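Local coordinates for leucine-rich repeat protein TpLRR (Treponema pallidum, PDB 6MLX) that is of unknown function but forms a secreted, probably periplasmic leucine-rich repeat solenoid of the kind that often serves as a platform for binding partners, at residues V46-K51 against S66-I71; L133-K138 against L156-K161; C171-E176 against C194-D199. One frame throughout, in Å; residues are numbered along the deposited sequence.

Contact 1 (V46-K51 against S66-I71); sequences VEVATK and SSVRMI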
loop_
_atom_site.group_PDB
_atom_site.type_symbol
_atom_site.label_atom_id
_atom_site.label_comp_id
_atom_site.label_asym_id
_atom_site.label_seq_id
_atom_site.Cartn_x
_atom_site.Cartn_y
_atom_site.Cartn_z
ATOM N N VAL A 46 11.699 -12.951 -5.158
ATOM C CA VAL A 46 11.041 -12.016 -6.070
ATOM C C VAL A 46 9.591 -11.712 -5.709
ATOM O O VAL A 46 9.001 -10.798 -6.316
ATOM C CB VAL A 46 11.113 -12.514 -7.529
ATOM C CG1 VAL A 46 12.559 -12.560 -7.994
ATOM C CG2 VAL A 46 10.476 -13.876 -7.642
ATOM N N GLU A 47 8.988 -12.439 -4.770
ATOM C CA GLU A 47 7.574 -12.247 -4.482
ATOM C C GLU A 47 7.277 -12.580 -3.025
ATOM O O GLU A 47 7.842 -13.527 -2.468
ATOM C CB GLU A 47 6.719 -13.101 -5.418
ATOM C CG GLU A 47 5.228 -13.068 -5.133
ATOM C CD GLU A 47 4.424 -13.788 -6.203
ATOM O OE1 GLU A 47 3.286 -14.214 -5.924
ATOM O OE2 GLU A 47 4.937 -13.928 -7.331
ATOM N N VAL A 48 6.405 -11.783 -2.407
ATOM C CA VAL A 48 5.800 -12.118 -1.120
ATOM C C VAL A 48 4.362 -12.539 -1.407
ATOM O O VAL A 48 3.514 -11.695 -1.716
ATOM C CB VAL A 48 5.848 -10.945 -0.129
ATOM C CG1 VAL A 48 5.156 -11.334 1.181
ATOM C CG2 VAL A 48 7.271 -10.488 0.125
ATOM N N ALA A 49 4.079 -13.838 -1.287
ATOM C CA ALA A 49 2.825 -14.411 -1.765
ATOM C C ALA A 49 1.635 -14.028 -0.883
ATOM O O ALA A 49 1.772 -13.507 0.230
ATOM C CB ALA A 49 2.915 -15.937 -1.837
ATOM N N THR A 50 0.450 -14.302 -1.422
ATOM C CA THR A 50 -0.833 -14.173 -0.739
ATOM C C THR A 50 -0.754 -14.591 0.727
ATOM O O THR A 50 -0.345 -15.710 1.042
ATOM C CB THR A 50 -1.867 -15.029 -1.483
ATOM O OG1 THR A 50 -2.138 -14.447 -2.770
ATOM C CG2 THR A 50 -3.163 -15.119 -0.701
ATOM N N LYS A 51 -1.125 -13.674 1.633
ATOM C CA LYS A 51 -1.279 -13.943 3.069
ATOM C C LYS A 51 0.004 -14.452 3.738
ATOM O O LYS A 51 -0.058 -15.118 4.780
ATOM C CB LYS A 51 -2.422 -14.945 3.340
ATOM C CG LYS A 51 -3.805 -14.508 2.875
ATOM C CD LYS A 51 -4.898 -15.569 3.145
ATOM C CE LYS A 51 -5.969 -15.032 4.104
ATOM N NZ LYS A 51 -7.409 -15.280 3.636
ATOM N N SER A 66 15.611 -5.703 -2.769
ATOM C CA SER A 66 15.336 -5.078 -4.067
ATOM C C SER A 66 14.826 -6.060 -5.115
ATOM O O SER A 66 14.194 -5.640 -6.097
ATOM C CB SER A 66 16.584 -4.355 -4.568
ATOM O OG SER A 66 17.746 -5.100 -4.245
ATOM N N SER A 67 15.055 -7.358 -4.921
ATOM C CA SER A 67 14.580 -8.378 -5.844
ATOM C C SER A 67 13.074 -8.601 -5.779
ATOM O O SER A 67 12.519 -9.222 -6.693
ATOM C CB SER A 67 15.313 -9.691 -5.553
ATOM O OG SER A 67 15.412 -9.887 -4.149
ATOM N N VAL A 68 12.391 -8.125 -4.738
ATOM C CA VAL A 68 10.958 -8.387 -4.638
ATOM C C VAL A 68 10.203 -7.482 -5.602
ATOM O O VAL A 68 10.293 -6.251 -5.526
ATOM C CB VAL A 68 10.450 -8.207 -3.203
ATOM C CG1 VAL A 68 8.927 -8.183 -3.209
ATOM C CG2 VAL A 68 10.956 -9.340 -2.321
ATOM N N ARG A 69 9.443 -8.094 -6.500
ATOM C CA ARG A 69 8.687 -7.398 -7.525
ATOM C C ARG A 69 7.216 -7.249 -7.173
ATOM O O ARG A 69 6.554 -6.347 -7.701
ATOM C CB ARG A 69 8.800 -8.158 -8.853
ATOM C CG ARG A 69 10.211 -8.281 -9.398
ATOM C CD ARG A 69 10.612 -6.990 -10.117
ATOM N NE ARG A 69 11.954 -7.037 -10.710
ATOM C CZ ARG A 69 13.072 -6.622 -10.106
ATOM N NH1 ARG A 69 13.032 -6.134 -8.867
ATOM N NH2 ARG A 69 14.247 -6.716 -10.731
ATOM N N MET A 70 6.705 -8.094 -6.285
ATOM C CA MET A 70 5.274 -8.270 -6.109
ATOM C C MET A 70 4.960 -8.564 -4.646
ATOM O O MET A 70 5.607 -9.418 -4.033
ATOM C CB MET A 70 4.779 -9.418 -6.995
ATOM C CG MET A 70 3.522 -10.089 -6.481
ATOM S SD MET A 70 2.155 -9.038 -6.908
ATOM C CE MET A 70 2.166 -9.252 -8.687
ATOM N N ILE A 71 3.966 -7.872 -4.096
ATOM C CA ILE A 71 3.410 -8.190 -2.784
ATOM C C ILE A 71 1.966 -8.631 -2.993
ATOM O O ILE A 71 1.136 -7.844 -3.467
ATOM C CB ILE A 71 3.500 -7.001 -1.815
ATOM C CG1 ILE A 71 4.967 -6.638 -1.568
ATOM C CG2 ILE A 71 2.789 -7.309 -0.496
ATOM C CD1 ILE A 71 5.164 -5.417 -0.697
#
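V46 offers its carbonyl O to the backbone N of R69, and two residues on, V48 returns the favour by donating its N to the carbonyl O of M70. Both bonds are nearly straight at the hydrogen; the first is short, 2.7 Å from R69 N to V46 O, while V48 N meets M70 O at 3.0 Å. CA-H...O contacts accompany them, the closest, V46 CA to S67 O at 3.2 Å, just ahead of the first bond.

The side chains sort themselves by sheet face. E47 and M70 share one face and start out together, each with CG anti to the backbone N (chi1 175° in E47, 154° in M70) and the two CG atoms 3.7 Å apart. From there E47 runs on extended to its carboxylate, whereas M70 folds away. Long unbranched chains suit this partly exposed face, since their methylenes can pack together. V48 and I71 turn to the other face, into the buried interior, where V48 CG2 approaches V68 CG1 at 4.4 Å.

Further out, S67 OG bonds to the carbonyl O of V45, tying the incoming turn to the neighbouring coil, and V48 and I71 rest on F53 and L64 respectively. This parallel pairing of the two-residue strand 70-71 with the end of strand 43-48, aliphatic residues inward, continues the sheet along a leucine-rich repeat solenoid.

Contact 2 (L133-K138 against L156-K161); sequences LPNSVK and LPVGVK
P157 packs its ring against three residues of the preceding coil, and this is the tight part of the contact. Its CD sits 3.9 Å from L133 CB, the two side chains running alongside each other in the same direction, and its CG lies 3.9 Å from V137 CB. The ring also covers two carbonyl oxygens: P157 CB is 3.5 Å from P134 O, and P157 CG is equally close to V137 O. A proline suits the place because its compact ring fits against L133, V137 and the turn's carbonyls and brings no N-H that would need a partner. Deeper in, L133 CD1 reaches toward L156 CD2 at 4.4 Å, and L133 also rests on F110, so this side merges with the buried interior.

The outer side is looser and polar. N135 begins to one side of the neighbouring coil but, with CG beside its own backbone N (chi1 -70°), swings its amide back so that OD1 accepts from V158 N at 2.8 Å. The donor stands 44° out of the plane of the amide carbonyl. The same oxygen comes within 3.3 Å of V158 CB, the asparagine and valine side chains lying aslant to one another. Beyond this bond a water continues the link, donating to N135 O and accepting from G159 N.

Each segment forms a type I turn, from P134 to V137 and from P157 to V160, with S136 OG held by the carbonyls of R112 and L114 in the coil before. The chemistry therefore implies a graded join between coils: apolar packing around a proline forms the buried inner part, while an amide and a bridging water supply partners for the N-H groups of the exposed V158 and G159.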
loop_
_atom_site.group_PDB
_atom_site.type_symbol
_atom_site.label_atom_id
_atom_site.label_comp_id
_atom_site.label_asym_id
_atom_site.label_seq_id
_atom_site.Cartn_x
_atom_site.Cartn_y
_atom_site.Cartn_z
ATOM N N LEU A 133 2.562 9.414 -3.739
ATOM C CA LEU A 133 2.500 8.413 -4.788
ATOM C C LEU A 133 3.419 8.848 -5.924
ATOM O O LEU A 133 3.200 9.919 -6.503
ATOM C CB LEU A 133 1.071 8.236 -5.277
ATOM C CG LEU A 133 0.056 7.784 -4.205
ATOM C CD1 LEU A 133 -1.385 7.893 -4.686
ATOM C CD2 LEU A 133 0.352 6.355 -3.730
ATOM N N PRO A 134 4.460 8.083 -6.250
ATOM C CA PRO A 134 5.343 8.454 -7.366
ATOM C C PRO A 134 4.606 8.477 -8.699
ATOM O O PRO A 134 3.531 7.896 -8.863
ATOM C CB PRO A 134 6.414 7.355 -7.355
ATOM C CG PRO A 134 6.307 6.732 -5.985
ATOM C CD PRO A 134 4.862 6.815 -5.628
ATOM N N ASN A 135 5.215 9.155 -9.675
ATOM C CA ASN A 135 4.587 9.263 -10.986
ATOM C C ASN A 135 4.529 7.919 -11.717
ATOM O O ASN A 135 3.727 7.770 -12.640
ATOM C CB ASN A 135 5.311 10.319 -11.828
ATOM C CG ASN A 135 5.071 11.757 -11.320
ATOM O OD1 ASN A 135 4.090 12.032 -10.629
ATOM N ND2 ASN A 135 5.972 12.670 -11.676
ATOM N N SER A 136 5.335 6.934 -11.302
ATOM C CA SER A 136 5.279 5.593 -11.881
ATOM C C SER A 136 3.953 4.887 -11.609
ATOM O O SER A 136 3.598 3.953 -12.338
ATOM C CB SER A 136 6.417 4.741 -11.326
ATOM O OG SER A 136 6.385 4.681 -9.898
ATOM N N VAL A 137 3.224 5.300 -10.571
ATOM C CA VAL A 137 2.006 4.604 -10.170
ATOM C C VAL A 137 0.931 4.883 -11.218
ATOM O O VAL A 137 0.435 6.007 -11.336
ATOM C CB VAL A 137 1.556 5.026 -8.767
ATOM C CG1 VAL A 137 0.268 4.307 -8.381
ATOM C CG2 VAL A 137 2.667 4.744 -7.748
ATOM N N LYS A 138 0.587 3.854 -11.990
ATOM C CA LYS A 138 -0.377 3.962 -13.074
ATOM C C LYS A 138 -1.772 3.482 -12.685
ATOM O O LYS A 138 -2.739 3.877 -13.331
ATOM C CB LYS A 138 0.097 3.147 -14.293
ATOM C CG LYS A 138 1.422 3.600 -14.885
ATOM C CD LYS A 138 1.960 2.593 -15.923
ATOM C CE LYS A 138 3.150 3.173 -16.706
ATOM N NZ LYS A 138 4.217 3.680 -15.810
ATOM N N LEU A 156 -0.869 12.790 -5.413
ATOM C CA LEU A 156 -1.246 11.880 -6.477
ATOM C C LEU A 156 -0.149 11.798 -7.538
ATOM O O LEU A 156 0.666 12.717 -7.674
ATOM C CB LEU A 156 -2.548 12.348 -7.115
ATOM C CG LEU A 156 -3.786 12.354 -6.214
ATOM C CD1 LEU A 156 -4.877 13.169 -6.876
ATOM C CD2 LEU A 156 -4.255 10.941 -5.957
ATOM N N PRO A 157 -0.113 10.706 -8.311
ATOM C CA PRO A 157 0.772 10.673 -9.484
ATOM C C PRO A 157 0.344 11.752 -10.470
ATOM O O PRO A 157 -0.841 12.056 -10.612
ATOM C CB PRO A 157 0.553 9.267 -10.065
ATOM C CG PRO A 157 -0.224 8.521 -9.057
ATOM C CD PRO A 157 -0.996 9.531 -8.271
ATOM N N VAL A 158 1.320 12.324 -11.171
ATOM C CA VAL A 158 1.035 13.455 -12.054
ATOM C C VAL A 158 0.011 13.085 -13.135
ATOM O O VAL A 158 -0.853 13.893 -13.488
ATOM C CB VAL A 158 2.351 14.006 -12.652
ATOM C CG1 VAL A 158 2.802 13.184 -13.823
ATOM C CG2 VAL A 158 2.185 15.441 -13.063
ATOM N N GLY A 159 0.060 11.871 -13.660
ATOM C CA GLY A 159 -0.798 11.610 -14.804
ATOM C C GLY A 159 -2.138 10.959 -14.508
ATOM O O GLY A 159 -2.807 10.468 -15.429
ATOM N N VAL A 160 -2.548 10.961 -13.235
ATOM C CA VAL A 160 -3.641 10.091 -12.800
ATOM C C VAL A 160 -4.919 10.417 -13.558
ATOM O O VAL A 160 -5.328 11.578 -13.666
ATOM C CB VAL A 160 -3.842 10.189 -11.277
ATOM C CG1 VAL A 160 -3.999 11.619 -10.828
ATOM C CG2 VAL A 160 -5.044 9.373 -10.859
ATOM N N LYS A 161 -5.563 9.379 -14.095
ATOM C CA LYS A 161 -6.732 9.583 -14.938
ATOM C C LYS A 161 -8.065 9.396 -14.217
ATOM O O LYS A 161 -9.059 10.001 -14.630
ATOM C CB LYS A 161 -6.664 8.652 -16.154
ATOM C CG LYS A 161 -5.399 8.876 -16.934
ATOM C CD LYS A 161 -5.526 8.446 -18.354
ATOM C CE LYS A 161 -5.078 7.041 -18.512
ATOM N NZ LYS A 161 -4.527 6.929 -19.888
HETATM O O HOH W 1 1.926 9.647 -13.691
#

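Contact 3 (C171-E176 against C194-D199); sequences CRNLVE and CYRLPD
R196 and V175 run alongside one another where two equivalent type I turns, C171 to L174 and C194 to L197, stack one upon the other, as successive coils do in a leucine-rich repeat solenoid; the second is the last such turn before helix 199-207. V175, just past its turn, places CG1 over one face of the R196 guanidinium.

The polar interaction belongs to N173 and R196. The guanidinium approaches side-on, donating to a single oxygen from R196 NE (3.1 Å to N173 OD1) and R196 NH2 (3.0 Å to N173 OD1), and that oxygen lies close to the guanidinium plane. NE lies in the carbonyl plane of the amide, whereas NH2 is tilted from it by 33°, and the two flat groups stand 85° apart. Bends at chi2 and chi3 turn the arginine tip to the asparagine. N173 ND2 is bonded to A149 O of the coil before, which fixes the amide's rotation and presents OD1 to the arginine. A long, flexible arginine suits this exposed edge, since its aliphatic part can pack while its end bonds.

The leucine and cysteine contacts run inward. L174 CG meets L197 CD2 at 3.9 Å, and C171 CB faces C194 SG at 4.0 Å; the two cysteines share a rotamer, SG beside the backbone N, and their sulfurs repeat from one coil to the next. Small cysteines and branched leucines fit this buried interior, where L197 also touches F214.

Carbonyl oxygens against carbon form the third group. C194 CA directs its hydrogen at C171 O, V175 CG1 lies 3.3 Å from R196 O, and R196 CG is 3.1 Å from R172 O. P198, the N-cap of helix 199-207, sets its ring on the preceding coil, with P198 CD only 3.0 Å from V175 O.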
loop_
_atom_site.group_PDB
_atom_site.type_symbol
_atom_site.label_atom_id
_atom_site.label_comp_id
_atom_site.label_asym_id
_atom_site.label_seq_id
_atom_site.Cartn_x
_atom_site.Cartn_y
_atom_site.Cartn_z
ATOM N N CYS A 171 -11.700 9.012 5.232
ATOM C CA CYS A 171 -10.461 9.725 5.552
ATOM C C CYS A 171 -10.849 11.066 6.156
ATOM O O CYS A 171 -10.776 12.125 5.535
ATOM C CB CYS A 171 -9.585 9.877 4.314
ATOM S SG CYS A 171 -8.916 8.297 3.713
ATOM N N ARG A 172 -11.271 11.005 7.413
ATOM C CA ARG A 172 -11.842 12.172 8.060
ATOM C C ARG A 172 -10.811 13.237 8.413
ATOM O O ARG A 172 -11.210 14.348 8.767
ATOM C CB ARG A 172 -12.605 11.751 9.310
ATOM C CG ARG A 172 -11.904 10.750 10.183
ATOM C CD ARG A 172 -12.686 10.579 11.483
ATOM N NE ARG A 172 -12.214 9.449 12.279
ATOM C CZ ARG A 172 -11.227 9.536 13.160
ATOM N NH1 ARG A 172 -10.605 10.690 13.343
ATOM N NH2 ARG A 172 -10.857 8.476 13.860
ATOM N N ASN A 173 -9.512 12.949 8.317
ATOM C CA ASN A 173 -8.493 13.962 8.572
ATOM C C ASN A 173 -7.785 14.428 7.304
ATOM O O ASN A 173 -6.797 15.170 7.393
ATOM C CB ASN A 173 -7.481 13.443 9.587
ATOM C CG ASN A 173 -7.913 13.714 11.006
ATOM O OD1 ASN A 173 -8.235 14.851 11.358
ATOM N ND2 ASN A 173 -7.948 12.670 11.826
ATOM N N LEU A 174 -8.274 14.029 6.132
ATOM C CA LEU A 174 -7.624 14.381 4.879
ATOM C C LEU A 174 -7.840 15.858 4.578
ATOM O O LEU A 174 -8.977 16.324 4.496
ATOM C CB LEU A 174 -8.174 13.515 3.750
ATOM C CG LEU A 174 -7.575 13.775 2.369
ATOM C CD1 LEU A 174 -6.053 13.567 2.399
ATOM C CD2 LEU A 174 -8.223 12.874 1.337
ATOM N N VAL A 175 -6.746 16.612 4.424
ATOM C CA VAL A 175 -6.861 18.032 4.130
ATOM C C VAL A 175 -6.070 18.466 2.907
ATOM O O VAL A 175 -6.312 19.566 2.384
ATOM C CB VAL A 175 -6.457 18.892 5.355
ATOM C CG1 VAL A 175 -7.298 18.539 6.571
ATOM C CG2 VAL A 175 -5.015 18.698 5.666
ATOM N N GLU A 176 -5.136 17.667 2.406
ATOM C CA GLU A 176 -4.257 18.070 1.317
ATOM C C GLU A 176 -4.214 16.972 0.268
ATOM O O GLU A 176 -3.961 15.807 0.586
ATOM C CB GLU A 176 -2.845 18.370 1.822
ATOM C CG GLU A 176 -1.878 18.805 0.747
ATOM C CD GLU A 176 -0.499 19.114 1.314
ATOM O OE1 GLU A 176 0.206 18.191 1.767
ATOM O OE2 GLU A 176 -0.128 20.286 1.343
ATOM N N CYS A 194 -14.950 12.523 4.227
ATOM C CA CYS A 194 -13.765 13.384 4.281
ATOM C C CYS A 194 -14.165 14.752 4.822
ATOM O O CYS A 194 -14.239 15.748 4.101
ATOM C CB CYS A 194 -13.113 13.481 2.907
ATOM S SG CYS A 194 -12.337 11.930 2.351
ATOM N N TYR A 195 -14.391 14.797 6.139
ATOM C CA TYR A 195 -14.968 15.978 6.774
ATOM C C TYR A 195 -14.046 17.187 6.758
ATOM O O TYR A 195 -14.536 18.319 6.837
ATOM C CB TYR A 195 -15.378 15.656 8.220
ATOM C CG TYR A 195 -16.674 14.881 8.253
ATOM C CD1 TYR A 195 -17.894 15.548 8.124
ATOM C CD2 TYR A 195 -16.686 13.498 8.360
ATOM C CE1 TYR A 195 -19.087 14.854 8.117
ATOM C CE2 TYR A 195 -17.881 12.790 8.348
ATOM C CZ TYR A 195 -19.082 13.483 8.236
ATOM O OH TYR A 195 -20.289 12.810 8.225
ATOM N N ARG A 196 -12.740 16.990 6.638
ATOM C CA ARG A 196 -11.797 18.079 6.830
ATOM C C ARG A 196 -11.241 18.666 5.531
ATOM O O ARG A 196 -10.342 19.511 5.591
ATOM C CB ARG A 196 -10.669 17.609 7.744
ATOM C CG ARG A 196 -11.176 17.431 9.157
ATOM C CD ARG A 196 -10.439 18.352 10.085
ATOM N NE ARG A 196 -9.213 17.702 10.528
ATOM C CZ ARG A 196 -8.136 18.349 10.948
ATOM N NH1 ARG A 196 -8.124 19.675 10.951
ATOM N NH2 ARG A 196 -7.071 17.660 11.345
ATOM N N LEU A 197 -11.764 18.274 4.368
ATOM C CA LEU A 197 -11.281 18.859 3.122
ATOM C C LEU A 197 -11.491 20.372 3.129
ATOM O O LEU A 197 -12.610 20.837 3.391
ATOM C CB LEU A 197 -11.996 18.235 1.927
ATOM C CG LEU A 197 -11.888 16.717 1.773
ATOM C CD1 LEU A 197 -12.724 16.269 0.592
ATOM C CD2 LEU A 197 -10.439 16.280 1.630
ATOM N N PRO A 198 -10.457 21.171 2.868
ATOM C CA PRO A 198 -10.634 22.628 2.825
ATOM C C PRO A 198 -11.548 23.053 1.681
ATOM O O PRO A 198 -11.723 22.350 0.682
ATOM C CB PRO A 198 -9.212 23.157 2.603
ATOM C CG PRO A 198 -8.307 22.012 2.909
ATOM C CD PRO A 198 -9.065 20.773 2.617
ATOM N N ASP A 199 -12.119 24.250 1.832
ATOM C CA ASP A 199 -13.084 24.732 0.845
ATOM C C ASP A 199 -12.456 24.905 -0.530
ATOM O O ASP A 199 -13.085 24.578 -1.545
ATOM C CB ASP A 199 -13.708 26.050 1.303
ATOM C CG ASP A 199 -14.809 25.840 2.308
ATOM O OD1 ASP A 199 -15.774 25.100 1.996
ATOM O OD2 ASP A 199 -14.712 26.417 3.408
#

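Overall arrangement
All three contacts join a coil of the solenoid to the next, in series along the chain, and each is partly buried, with aliphatic groups inside and a mixed rim outside. Contact 1 lies toward the N-terminal end and is the one made by paired strands, so backbone bonds dominate. Contacts 2 and 3 join irregular segments built on type I turns, and there side chains take over: an asparagine with a water in contact 2, an arginine gripping an asparagine in contact 3. Contact 3 buries the most surface and leads into the C-terminal helix; it and contact 1 lie on opposite sides of the chain's centre, about 33 Å apart between centres.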